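PDB 2PP0: L-talarate/galactarate dehydratase from Salmonella typhimurium, which dehydrates L-talarate and galactarate to 5-keto-4-deoxy-D-glucarate, and also epimerises L-talarate to galactarate, using one magnesium ion per subunit. Local coordinates for residues Gly72-Gly77 and Leu139-Ala144. Sequence-based numbering, arbitrary orientation.
Sequences GFEGVG and LWDMKA
Val76 and Asp141 make the hydrogen bond of this contact. The amide N of Val76 donates to Asp141 OD2 at 2.9 Å, with an N-H...O angle of 154°. The donor sits above the carboxylate plane. With chi1 at 177°, the side chain of Asp141 extends away from its own backbone N and reaches the strand. There OD2 also lies 3.3 Å from Gly75 CA, and Val76 CG1 flanks it.

Two acids meet nearby: Glu74 OE2 and Asp141 OD2 are 3.8 Å apart, their carboxylate planes turned well away from parallel. Lys145 forms a salt bridge with both oxygens and probably offsets their repulsion. Asp141 OD1 accepts from the amide of Leu376.

The apolar contact is Met142 CG on Phe73 CB, at 3.8 Å. The methionine chain bends at its end, and CE makes a van der Waals approach to Phe73 O at 3.7 Å. With no side chain at Gly75, the helix backbone comes close: Gly75 CA lies 4.3 Å from Met142 CA.

Segments 139-144 and 74-77 run roughly antiparallel, their axes 5.9 Å apart at closest. Strand 74-81 is outermost within this chain in the antiparallel sheet of the N-terminal capping domain of the enolase superfamily, and strand 57-69 pairs with it. Helix 127-146 also packs against helices 108-118 and 151-155, through Leu139 and Trp140.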
loop_
_atom_site.group_PDB
_atom_site.type_symbol
_atom_site.label_atom_id
_atom_site.label_comp_id
_atom_site.label_asym_id
_atom_site.label_seq_id
_atom_site.Cartn_x
_atom_site.Cartn_y
_atom_site.Cartn_z
ATOM N N GLY B 72 3.468 0.062 26.005
ATOM C CA GLY B 72 4.402 1.174 26.064
ATOM C C GLY B 72 4.730 1.987 24.831
ATOM O O GLY B 72 5.657 2.805 24.862
ATOM N N PHE B 73 3.992 1.788 23.748
ATOM C CA PHE B 73 4.257 2.546 22.534
ATOM C C PHE B 73 3.487 3.859 22.543
ATOM O O PHE B 73 2.466 3.998 23.217
ATOM C CB PHE B 73 3.914 1.704 21.303
ATOM C CG PHE B 73 4.848 0.536 21.101
ATOM C CD1 PHE B 73 6.121 0.734 20.586
ATOM C CD2 PHE B 73 4.472 -0.749 21.479
ATOM C CE1 PHE B 73 7.009 -0.330 20.448
ATOM C CE2 PHE B 73 5.356 -1.822 21.346
ATOM C CZ PHE B 73 6.624 -1.607 20.829
ATOM N N GLU B 74 3.995 4.826 21.798
ATOM C CA GLU B 74 3.383 6.137 21.744
ATOM C C GLU B 74 3.349 6.652 20.307
ATOM O O GLU B 74 4.252 6.383 19.519
ATOM C CB GLU B 74 4.179 7.065 22.673
ATOM C CG GLU B 74 4.165 8.538 22.351
ATOM C CD GLU B 74 5.098 8.900 21.214
ATOM O OE1 GLU B 74 6.258 8.424 21.197
ATOM O OE2 GLU B 74 4.672 9.675 20.338
ATOM N N GLY B 75 2.286 7.372 19.966
ATOM C CA GLY B 75 2.171 7.914 18.625
ATOM C C GLY B 75 1.551 9.297 18.647
ATOM O O GLY B 75 0.711 9.587 19.497
ATOM N N VAL B 76 1.971 10.155 17.726
ATOM C CA VAL B 76 1.428 11.501 17.649
ATOM C C VAL B 76 1.163 11.870 16.190
ATOM O O VAL B 76 1.920 11.492 15.295
ATOM C CB VAL B 76 2.404 12.529 18.274
ATOM C CG1 VAL B 76 3.688 12.589 17.467
ATOM C CG2 VAL B 76 1.744 13.896 18.349
ATOM N N GLY B 77 0.080 12.606 15.960
ATOM C CA GLY B 77 -0.277 13.020 14.615
ATOM C C GLY B 77 -1.161 14.251 14.684
ATOM O O GLY B 77 -1.627 14.619 15.762
ATOM N N LEU B 139 -1.279 6.701 14.462
ATOM C CA LEU B 139 -1.140 5.254 14.399
ATOM C C LEU B 139 0.028 4.859 13.495
ATOM O O LEU B 139 0.739 3.900 13.789
ATOM C CB LEU B 139 -2.441 4.610 13.914
ATOM C CG LEU B 139 -3.609 4.674 14.901
ATOM C CD1 LEU B 139 -4.831 4.012 14.277
ATOM C CD2 LEU B 139 -3.228 3.967 16.207
ATOM N N TRP B 140 0.233 5.590 12.402
ATOM C CA TRP B 140 1.362 5.301 11.516
ATOM C C TRP B 140 2.682 5.675 12.207
ATOM O O TRP B 140 3.702 4.989 12.042
ATOM C CB TRP B 140 1.239 6.064 10.198
ATOM C CG TRP B 140 0.389 5.361 9.184
ATOM C CD1 TRP B 140 -0.916 5.633 8.860
ATOM C CD2 TRP B 140 0.782 4.251 8.370
ATOM N NE1 TRP B 140 -1.355 4.757 7.889
ATOM C CE2 TRP B 140 -0.332 3.898 7.571
ATOM C CE3 TRP B 140 1.971 3.518 8.237
ATOM C CZ2 TRP B 140 -0.291 2.844 6.654
ATOM C CZ3 TRP B 140 2.012 2.465 7.322
ATOM C CH2 TRP B 140 0.887 2.140 6.544
ATOM N N ASP B 141 2.652 6.766 12.970
ATOM C CA ASP B 141 3.817 7.240 13.722
ATOM C C ASP B 141 4.211 6.142 14.711
ATOM O O ASP B 141 5.387 5.801 14.843
ATOM C CB ASP B 141 3.457 8.535 14.475
ATOM C CG ASP B 141 4.595 9.062 15.346
ATOM O OD1 ASP B 141 5.675 9.410 14.810
ATOM O OD2 ASP B 141 4.397 9.136 16.578
ATOM N N MET B 142 3.209 5.580 15.384
ATOM C CA MET B 142 3.424 4.518 16.362
ATOM C C MET B 142 3.992 3.257 15.715
ATOM O O MET B 142 4.963 2.679 16.216
ATOM C CB MET B 142 2.111 4.171 17.085
ATOM C CG MET B 142 2.238 3.029 18.103
ATOM S SD MET B 142 0.695 2.482 18.893
ATOM C CE MET B 142 0.514 3.812 20.056
ATOM N N LYS B 143 3.399 2.827 14.605
ATOM C CA LYS B 143 3.877 1.618 13.939
ATOM C C LYS B 143 5.329 1.735 13.490
ATOM O O LYS B 143 6.094 0.773 13.599
ATOM C CB LYS B 143 2.989 1.253 12.741
ATOM C CG LYS B 143 3.469 -0.004 12.033
ATOM C CD LYS B 143 2.482 -0.524 11.004
ATOM C CE LYS B 143 1.268 -1.154 11.657
ATOM N NZ LYS B 143 0.425 -1.841 10.637
ATOM N N ALA B 144 5.712 2.906 12.988
ATOM C CA ALA B 144 7.081 3.133 12.540
ATOM C C ALA B 144 8.021 3.042 13.739
ATOM O O ALA B 144 9.060 2.377 13.679
ATOM C CB ALA B 144 7.209 4.507 11.880
#